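Local coordinates for 1,3-alpha-isomaltosidase (Kribbella flavida DSM 17836, PDB 5X3I), which hydrolyses the alpha-1,3-glucosidic linkages of the cyclic tetrasaccharide cyclobis-(1-6)-alpha-nigerosyl to release isomaltose inside the cell, at residues H671-N684 with T695-W707. The protein carries 1 engineered substitution. Numbering follows the deposited sequence.
Sequences HPYQYLLGDELLIN and TTYLPAGEWIDVW. With SO4 (sulfate ion), chain K.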
ATOM      1  N   HIS A 671       0.138 -11.476  23.007  1.00 28.77           N
ATOM      2  CA  HIS A 671      -1.155 -11.437  22.325  1.00 29.02           C
ATOM      3  C   HIS A 671      -1.202 -10.305  21.302  1.00 26.76           C
ATOM      4  O   HIS A 671      -1.954  -9.351  21.468  1.00 24.13           O
ATOM      5  CB  HIS A 671      -2.278 -11.279  23.347  1.00 26.51           C
ATOM      6  CG  HIS A 671      -2.151 -12.212  24.505  1.00 28.53           C
ATOM      7  ND1 HIS A 671      -2.609 -13.508  24.466  1.00 29.51           N
ATOM      8  CD2 HIS A 671      -1.574 -12.051  25.718  1.00 29.41           C
ATOM      9  CE1 HIS A 671      -2.337 -14.102  25.612  1.00 29.96           C
ATOM     10  NE2 HIS A 671      -1.709 -13.241  26.389  1.00 30.21           N
ATOM     11  N   PRO A 672      -0.378 -10.413  20.251  1.00 24.48           N
ATOM     12  CA  PRO A 672      -0.150  -9.340  19.282  1.00 23.74           C
ATOM     13  C   PRO A 672      -1.351  -9.037  18.381  1.00 21.42           C
ATOM     14  O   PRO A 672      -1.349  -8.004  17.730  1.00 25.95           O
ATOM     15  CB  PRO A 672       1.028  -9.871  18.458  1.00 22.38           C
ATOM     16  CG  PRO A 672       0.854 -11.340  18.497  1.00 24.54           C
ATOM     17  CD  PRO A 672       0.337 -11.646  19.875  1.00 22.81           C
ATOM     18  N   TYR A 673      -2.325  -9.935  18.312  1.00 22.73           N
ATOM     19  CA  TYR A 673      -3.490  -9.728  17.451  1.00 19.29           C
ATOM     20  C   TYR A 673      -4.675  -9.042  18.146  1.00 23.25           C
ATOM     21  O   TYR A 673      -5.665  -8.696  17.492  1.00 23.95           O
ATOM     22  CB  TYR A 673      -3.930 -11.059  16.862  1.00 19.00           C
ATOM     23  CG  TYR A 673      -2.886 -11.673  15.956  1.00 21.82           C
ATOM     24  CD1 TYR A 673      -2.660 -11.169  14.682  1.00 20.28           C
ATOM     25  CD2 TYR A 673      -2.128 -12.756  16.374  1.00 23.41           C
ATOM     26  CE1 TYR A 673      -1.716 -11.730  13.852  1.00 20.75           C
ATOM     27  CE2 TYR A 673      -1.175 -13.323  15.555  1.00 23.87           C
ATOM     28  CZ  TYR A 673      -0.969 -12.807  14.295  1.00 24.30           C
ATOM     29  OH  TYR A 673      -0.018 -13.371  13.473  1.00 25.30           O
ATOM     30  N   GLN A 674      -4.567  -8.858  19.461  1.00 23.83           N
ATOM     31  CA  GLN A 674      -5.553  -8.120  20.244  1.00 20.54           C
ATOM     32  C   GLN A 674      -5.382  -6.630  20.080  1.00 18.68           C
ATOM     33  O   GLN A 674      -4.277  -6.152  19.869  1.00 26.31           O
ATOM     34  CB  GLN A 674      -5.446  -8.447  21.735  1.00 22.51           C
ATOM     35  CG  GLN A 674      -5.792  -9.847  22.104  1.00 25.73           C
ATOM     36  CD  GLN A 674      -5.770 -10.066  23.599  1.00 22.63           C
ATOM     37  OE1 GLN A 674      -6.026 -11.167  24.065  1.00 25.97           O
ATOM     38  NE2 GLN A 674      -5.473  -9.020  24.352  1.00 19.52           N
ATOM     39  N   TYR A 675      -6.472  -5.892  20.197  1.00 19.17           N
ATOM     40  CA  TYR A 675      -6.389  -4.443  20.162  1.00 18.45           C
ATOM     41  C   TYR A 675      -7.594  -3.790  20.803  1.00 17.99           C
ATOM     42  O   TYR A 675      -8.644  -4.406  20.957  1.00 20.07           O
ATOM     43  CB  TYR A 675      -6.240  -3.947  18.721  1.00 18.25           C
ATOM     44  CG  TYR A 675      -7.376  -4.346  17.814  1.00 18.51           C
ATOM     45  CD1 TYR A 675      -7.387  -5.584  17.188  1.00 17.62           C
ATOM     46  CD2 TYR A 675      -8.440  -3.478  17.573  1.00 17.01           C
ATOM     47  CE1 TYR A 675      -8.415  -5.952  16.357  1.00 15.26           C
ATOM     48  CE2 TYR A 675      -9.469  -3.834  16.740  1.00 16.24           C
ATOM     49  CZ  TYR A 675      -9.460  -5.071  16.142  1.00 16.48           C
ATOM     50  OH  TYR A 675     -10.492  -5.431  15.322  1.00 18.66           O
ATOM     51  N   LEU A 676      -7.437  -2.528  21.163  1.00 20.35           N
ATOM     52  CA  LEU A 676      -8.553  -1.724  21.609  1.00 19.33           C
ATOM     53  C   LEU A 676      -9.116  -0.984  20.400  1.00 20.38           C
ATOM     54  O   LEU A 676      -8.355  -0.398  19.631  1.00 18.24           O
ATOM     55  CB  LEU A 676      -8.121  -0.735  22.688  1.00 19.10           C
ATOM     56  CG  LEU A 676      -7.624  -1.352  23.996  1.00 23.62           C
ATOM     57  CD1 LEU A 676      -6.884  -0.315  24.805  1.00 27.19           C
ATOM     58  CD2 LEU A 676      -8.794  -1.908  24.788  1.00 21.47           C
ATOM     59  N   LEU A 677     -10.433  -1.040  20.220  1.00 17.13           N
ATOM     60  CA  LEU A 677     -11.084  -0.210  19.222  1.00 16.33           C
ATOM     61  C   LEU A 677     -11.568   1.043  19.938  1.00 16.05           C
ATOM     62  O   LEU A 677     -12.559   1.014  20.666  1.00 20.88           O
ATOM     63  CB  LEU A 677     -12.240  -0.967  18.571  1.00 17.94           C
ATOM     64  CG  LEU A 677     -13.120  -0.230  17.552  1.00 16.19           C
ATOM     65  CD1 LEU A 677     -12.388  -0.072  16.243  1.00 16.32           C
ATOM     66  CD2 LEU A 677     -14.418  -0.985  17.338  1.00 14.70           C
ATOM     67  N   GLY A 678     -10.901   2.156  19.684  1.00 15.14           N
ATOM     68  CA  GLY A 678     -11.080   3.327  20.517  1.00 16.33           C
ATOM     69  C   GLY A 678     -10.687   3.050  21.962  1.00 17.66           C
ATOM     70  O   GLY A 678     -10.056   2.039  22.264  1.00 18.86           O
ATOM     71  N   ASP A 679     -11.079   3.946  22.859  1.00 20.21           N
ATOM     72  CA  ASP A 679     -10.774   3.811  24.279  1.00 19.00           C
ATOM     73  C   ASP A 679     -11.458   2.614  24.937  1.00 23.22           C
ATOM     74  O   ASP A 679     -10.863   1.945  25.773  1.00 26.66           O
ATOM     75  CB  ASP A 679     -11.182   5.077  25.039  1.00 20.54           C
ATOM     76  CG  ASP A 679     -10.363   6.278  24.659  1.00 18.73           C
ATOM     77  OD1 ASP A 679      -9.271   6.091  24.109  1.00 25.69           O
ATOM     78  OD2 ASP A 679     -10.799   7.411  24.920  1.00 26.44           O
ATOM     79  N   GLU A 680     -12.724   2.380  24.600  1.00 24.42           N
ATOM     80  CA  GLU A 680     -13.569   1.504  25.416  1.00 20.00           C
ATOM     81  C   GLU A 680     -13.687   0.014  25.106  1.00 18.56           C
ATOM     82  O   GLU A 680     -14.150  -0.741  25.952  1.00 19.33           O
ATOM     83  CB  GLU A 680     -14.992   2.079  25.414  1.00 19.25           C
ATOM     84  CG  GLU A 680     -15.055   3.596  25.479  1.00 21.04           C
ATOM     85  CD  GLU A 680     -14.403   4.189  26.718  1.00 25.01           C
ATOM     86  OE1 GLU A 680     -14.058   3.441  27.648  1.00 26.35           O
ATOM     87  OE2 GLU A 680     -14.244   5.419  26.764  1.00 25.12           O
ATOM     88  N   LEU A 681     -13.261  -0.433  23.933  1.00 19.12           N
ATOM     89  CA  LEU A 681     -13.533  -1.816  23.548  1.00 16.30           C
ATOM     90  C   LEU A 681     -12.268  -2.579  23.195  1.00 18.77           C
ATOM     91  O   LEU A 681     -11.462  -2.104  22.413  1.00 21.87           O
ATOM     92  CB  LEU A 681     -14.489  -1.873  22.354  1.00 14.34           C
ATOM     93  CG  LEU A 681     -15.926  -1.367  22.502  1.00 17.67           C
ATOM     94  CD1 LEU A 681     -16.613  -1.349  21.141  1.00 15.22           C
ATOM     95  CD2 LEU A 681     -16.701  -2.220  23.481  1.00 15.29           C
ATOM     96  N   LEU A 682     -12.133  -3.781  23.740  1.00 19.49           N
ATOM     97  CA  LEU A 682     -11.018  -4.656  23.421  1.00 18.21           C
ATOM     98  C   LEU A 682     -11.497  -5.796  22.535  1.00 18.64           C
ATOM     99  O   LEU A 682     -12.441  -6.514  22.867  1.00 21.50           O
ATOM    100  CB  LEU A 682     -10.363  -5.188  24.702  1.00 19.90           C
ATOM    101  CG  LEU A 682      -9.028  -5.923  24.558  1.00 19.57           C
ATOM    102  CD1 LEU A 682      -8.208  -5.762  25.811  1.00 23.43           C
ATOM    103  CD2 LEU A 682      -9.253  -7.387  24.284  1.00 20.08           C
ATOM    104  N   ILE A 683     -10.838  -5.948  21.399  1.00 19.39           N
ATOM    105  CA  ILE A 683     -11.224  -6.931  20.403  1.00 18.05           C
ATOM    106  C   ILE A 683     -10.197  -8.056  20.329  1.00 18.24           C
ATOM    107  O   ILE A 683      -9.003  -7.805  20.429  1.00 20.94           O
ATOM    108  CB  ILE A 683     -11.360  -6.286  19.012  1.00 15.31           C
ATOM    109  CG1 ILE A 683     -12.026  -4.909  19.107  1.00 14.80           C
ATOM    110  CG2 ILE A 683     -12.080  -7.215  18.061  1.00 17.72           C
ATOM    111  CD1 ILE A 683     -13.414  -4.927  19.721  1.00 18.19           C
ATOM    112  N   ASN A 684     -10.665  -9.284  20.148  1.00 19.23           N
ATOM    113  CA  ASN A 684      -9.775 -10.424  19.970  1.00 19.57           C
ATOM    114  C   ASN A 684     -10.244 -11.362  18.869  1.00 20.02           C
ATOM    115  O   ASN A 684     -10.886 -12.372  19.143  1.00 22.43           O
ATOM    116  CB  ASN A 684      -9.633 -11.198  21.284  1.00 22.21           C
ATOM    117  CG  ASN A 684      -8.551 -12.261  21.220  1.00 22.93           C
ATOM    118  OD1 ASN A 684      -7.739 -12.279  20.301  1.00 25.22           O
ATOM    119  ND2 ASN A 684      -8.540 -13.154  22.201  1.00 22.76           N
ATOM    120  N   THR A 695      -9.107 -17.512  23.991  1.00 26.51           N
ATOM    121  CA  THR A 695      -8.602 -16.891  25.202  1.00 26.54           C
ATOM    122  C   THR A 695      -8.086 -15.493  24.934  1.00 25.18           C
ATOM    123  O   THR A 695      -7.310 -15.271  24.009  1.00 24.71           O
ATOM    124  CB  THR A 695      -7.494 -17.737  25.835  1.00 28.97           C
ATOM    125  OG1 THR A 695      -8.032 -19.018  26.177  1.00 27.29           O
ATOM    126  CG2 THR A 695      -6.975 -17.063  27.088  1.00 26.32           C
ATOM    127  N   THR A 696      -8.530 -14.558  25.766  1.00 24.13           N
ATOM    128  CA  THR A 696      -8.212 -13.151  25.624  1.00 23.81           C
ATOM    129  C   THR A 696      -7.461 -12.665  26.853  1.00 25.19           C
ATOM    130  O   THR A 696      -7.788 -13.051  27.968  1.00 28.97           O
ATOM    131  CB  THR A 696      -9.498 -12.309  25.434  1.00 22.34           C
ATOM    132  OG1 THR A 696     -10.216 -12.778  24.290  1.00 25.32           O
ATOM    133  CG2 THR A 696      -9.167 -10.850  25.259  1.00 21.03           C
ATOM    134  N   TYR A 697      -6.450 -11.830  26.658  1.00 23.52           N
ATOM    135  CA  TYR A 697      -5.764 -11.246  27.795  1.00 25.76           C
ATOM    136  C   TYR A 697      -6.256  -9.835  28.029  1.00 25.37           C
ATOM    137  O   TYR A 697      -6.040  -8.939  27.215  1.00 25.14           O
ATOM    138  CB  TYR A 697      -4.240 -11.247  27.607  1.00 25.99           C
ATOM    139  CG  TYR A 697      -3.524 -10.470  28.692  1.00 27.61           C
ATOM    140  CD1 TYR A 697      -3.357 -11.005  29.962  1.00 28.21           C
ATOM    141  CD2 TYR A 697      -3.036  -9.197  28.457  1.00 27.40           C
ATOM    142  CE1 TYR A 697      -2.721 -10.295  30.962  1.00 25.70           C
ATOM    143  CE2 TYR A 697      -2.397  -8.482  29.451  1.00 29.94           C
ATOM    144  CZ  TYR A 697      -2.241  -9.041  30.703  1.00 30.05           C
ATOM    145  OH  TYR A 697      -1.603  -8.330  31.691  1.00 30.92           O
ATOM    146  N   LEU A 698      -6.917  -9.643  29.159  1.00 27.33           N
ATOM    147  CA  LEU A 698      -7.407  -8.334  29.538  1.00 27.29           C
ATOM    148  C   LEU A 698      -6.415  -7.656  30.466  1.00 27.81           C
ATOM    149  O   LEU A 698      -6.126  -8.162  31.541  1.00 29.30           O
ATOM    150  CB  LEU A 698      -8.772  -8.447  30.214  1.00 28.74           C
ATOM    151  CG  LEU A 698      -9.896  -9.079  29.396  1.00 27.81           C
ATOM    152  CD1 LEU A 698     -11.164  -9.155  30.221  1.00 26.96           C
ATOM    153  CD2 LEU A 698     -10.133  -8.284  28.134  1.00 25.82           C
ATOM    154  N   PRO A 699      -5.907  -6.491  30.059  1.00 30.29           N
ATOM    155  CA  PRO A 699      -4.963  -5.739  30.886  1.00 31.45           C
ATOM    156  C   PRO A 699      -5.648  -5.147  32.110  1.00 31.75           C
ATOM    157  O   PRO A 699      -6.819  -5.436  32.355  1.00 32.32           O
ATOM    158  CB  PRO A 699      -4.472  -4.643  29.946  1.00 29.72           C
ATOM    159  CG  PRO A 699      -5.604  -4.442  28.995  1.00 29.41           C
ATOM    160  CD  PRO A 699      -6.226  -5.790  28.803  1.00 28.44           C
ATOM    161  N   ALA A 700      -4.928  -4.318  32.854  1.00 30.58           N
ATOM    162  CA  ALA A 700      -5.439  -3.749  34.096  1.00 33.14           C
ATOM    163  C   ALA A 700      -6.704  -2.941  33.852  1.00 35.18           C
ATOM    164  O   ALA A 700      -6.896  -2.399  32.772  1.00 36.56           O
ATOM    165  CB  ALA A 700      -4.390  -2.881  34.750  1.00 28.95           C
ATOM    166  N   GLY A 701      -7.544  -2.850  34.879  1.00 37.70           N
ATOM    167  CA  GLY A 701      -8.850  -2.217  34.792  1.00 37.13           C
ATOM    168  C   GLY A 701      -9.991  -3.211  34.857  1.00 34.78           C
ATOM    169  O   GLY A 701      -9.765  -4.411  34.983  1.00 31.52           O
ATOM    170  N   GLU A 702     -11.222  -2.706  34.804  1.00 37.23           N
ATOM    171  CA  GLU A 702     -12.407  -3.549  34.965  1.00 37.02           C
ATOM    172  C   GLU A 702     -13.143  -3.754  33.649  1.00 33.60           C
ATOM    173  O   GLU A 702     -13.336  -2.816  32.888  1.00 32.47           O
ATOM    174  CB  GLU A 702     -13.355  -2.947  35.998  1.00 41.76           C
ATOM    175  CG  GLU A 702     -12.735  -2.760  37.370  1.00 48.47           C
ATOM    176  CD  GLU A 702     -13.748  -2.910  38.481  1.00 57.66           C
ATOM    177  OE1 GLU A 702     -14.373  -3.988  38.566  1.00 62.11           O
ATOM    178  OE2 GLU A 702     -13.925  -1.953  39.262  1.00 64.56           O
ATOM    179  N   TRP A 703     -13.579  -4.983  33.403  1.00 32.12           N
ATOM    180  CA  TRP A 703     -14.098  -5.353  32.100  1.00 32.20           C
ATOM    181  C   TRP A 703     -15.462  -6.026  32.142  1.00 31.31           C
ATOM    182  O   TRP A 703     -15.827  -6.688  33.113  1.00 30.75           O
ATOM    183  CB  TRP A 703     -13.105  -6.272  31.394  1.00 28.16           C
ATOM    184  CG  TRP A 703     -11.786  -5.622  31.170  1.00 32.82           C
ATOM    185  CD1 TRP A 703     -10.691  -5.688  31.982  1.00 32.46           C
ATOM    186  CD2 TRP A 703     -11.418  -4.787  30.068  1.00 35.07           C
ATOM    187  NE1 TRP A 703      -9.667  -4.950  31.454  1.00 32.92           N
ATOM    188  CE2 TRP A 703     -10.086  -4.386  30.278  1.00 33.89           C
ATOM    189  CE3 TRP A 703     -12.087  -4.338  28.925  1.00 30.12           C
ATOM    190  CZ2 TRP A 703      -9.410  -3.562  29.388  1.00 30.49           C
ATOM    191  CZ3 TRP A 703     -11.415  -3.521  28.045  1.00 27.09           C
ATOM    192  CH2 TRP A 703     -10.089  -3.141  28.279  1.00 29.86           C
ATOM    193  N   ILE A 704     -16.196  -5.857  31.051  1.00 27.57           N
ATOM    194  CA  ILE A 704     -17.483  -6.497  30.867  1.00 26.19           C
ATOM    195  C   ILE A 704     -17.526  -7.222  29.535  1.00 23.74           C
ATOM    196  O   ILE A 704     -17.146  -6.660  28.507  1.00 24.46           O
ATOM    197  CB  ILE A 704     -18.616  -5.468  30.955  1.00 26.49           C
ATOM    198  CG1 ILE A 704     -18.926  -5.189  32.426  1.00 31.52           C
ATOM    199  CG2 ILE A 704     -19.856  -5.956  30.218  1.00 24.23           C
ATOM    200  CD1 ILE A 704     -19.775  -3.990  32.651  1.00 34.97           C
ATOM    201  N   ASP A 705     -17.955  -8.480  29.561  1.00 21.81           N
ATOM    202  CA  ASP A 705     -18.168  -9.241  28.343  1.00 23.35           C
ATOM    203  C   ASP A 705     -19.406  -8.670  27.648  1.00 27.21           C
ATOM    204  O   ASP A 705     -20.496  -8.704  28.209  1.00 26.52           O
ATOM    205  CB  ASP A 705     -18.348 -10.727  28.680  1.00 24.66           C
ATOM    206  CG  ASP A 705     -18.500 -11.610  27.454  1.00 27.03           C
ATOM    207  OD1 ASP A 705     -18.864 -11.119  26.366  1.00 29.77           O
ATOM    208  OD2 ASP A 705     -18.259 -12.827  27.582  1.00 28.17           O
ATOM    209  N   VAL A 706     -19.256  -8.209  26.408  1.00 25.77           N
ATOM    210  CA  VAL A 706     -20.331  -7.434  25.786  1.00 23.58           C
ATOM    211  C   VAL A 706     -21.495  -8.313  25.362  1.00 22.89           C
ATOM    212  O   VAL A 706     -22.594  -7.820  25.158  1.00 24.79           O
ATOM    213  CB  VAL A 706     -19.852  -6.639  24.548  1.00 18.43           C
ATOM    214  CG1 VAL A 706     -18.717  -5.701  24.918  1.00 17.70           C
ATOM    215  CG2 VAL A 706     -19.454  -7.579  23.436  1.00 17.85           C
ATOM    216  N   TRP A 707     -21.247  -9.606  25.202  1.00 21.97           N
ATOM    217  CA  TRP A 707     -22.294 -10.513  24.782  1.00 22.96           C
ATOM    218  C   TRP A 707     -23.211 -10.949  25.924  1.00 27.57           C
ATOM    219  O   TRP A 707     -24.389 -11.184  25.714  1.00 28.91           O
ATOM    220  CB  TRP A 707     -21.684 -11.734  24.104  1.00 24.12           C
ATOM    221  CG  TRP A 707     -20.730 -11.357  23.029  1.00 24.21           C
ATOM    222  CD1 TRP A 707     -19.401 -11.648  22.974  1.00 24.72           C
ATOM    223  CD2 TRP A 707     -21.020 -10.584  21.863  1.00 24.45           C
ATOM    224  NE1 TRP A 707     -18.847 -11.115  21.842  1.00 23.14           N
ATOM    225  CE2 TRP A 707     -19.820 -10.458  21.139  1.00 24.13           C
ATOM    226  CE3 TRP A 707     -22.182  -9.991  21.355  1.00 22.22           C
ATOM    227  CZ2 TRP A 707     -19.743  -9.764  19.940  1.00 23.94           C
ATOM    228  CZ3 TRP A 707     -22.105  -9.302  20.162  1.00 24.76           C
ATOM    229  CH2 TRP A 707     -20.895  -9.195  19.465  1.00 23.44           C
TER
HETATM  230  S   SO4 K 809     -12.824   0.953  34.300  1.00 64.13           S
HETATM  231  O1  SO4 K 809     -13.870   0.778  35.301  1.00 58.22           O
HETATM  232  O2  SO4 K 809     -13.438   1.474  33.089  1.00 49.31           O
HETATM  233  O3  SO4 K 809     -11.816   1.890  34.785  1.00 67.24           O
HETATM  234  O4  SO4 K 809     -12.181  -0.328  34.025  1.00 49.95           O
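The carboxamide of Gln674 pairs with both backbone polar groups of Tyr697. Its OE1 takes the Tyr697 N-H on a lone pair, in the carbonyl plane, nearly straight at 168° (Tyr697 N to Gln674 OE1 2.7 Å), while Gln674 NE2 donates a hydrogen bond to Tyr697 O at 2.9 Å. The two bonds fix the amide's flip, and the side chain, extended beyond CG, carries the amide to the backbone of 695-698. With an alanine in place of Gln674, the N-H and C=O of Tyr697 would probably lose these partners and a gap would open beside Thr696. Asn684 ND2 bonds Thr696 OG1 at 2.7 Å in its own amide plane, and more weakly Thr695 O. Both sets of bonds join the ends of the hairpin 675-683, part of one antiparallel sheet of the family 31 C-terminal domain, to strand 693-698, which pairs with 715-720 in another. Leu682, CG anti to its N (chi1 -170°), packs against both sheets: CD1 meets Pro699 CD tip to tip at 3.6 Å, CD2 lies against Thr696 CG2, and CB reaches Trp703 CZ3 of strand 703-705, in the hairpin's own sheet. Leu676 CD2 touches the Trp703 edge at CH2, 3.9 Å away. Trp703 is anchored by NE1 to Pro699 O (3.0 Å). At the start of 671-684, Tyr697 CB sits over one face of the His671 ring in a CH-pi contact, 3.6 Å from its centroid. Glu667 holds His671 NE2, and Asp665 binds Tyr697 OH.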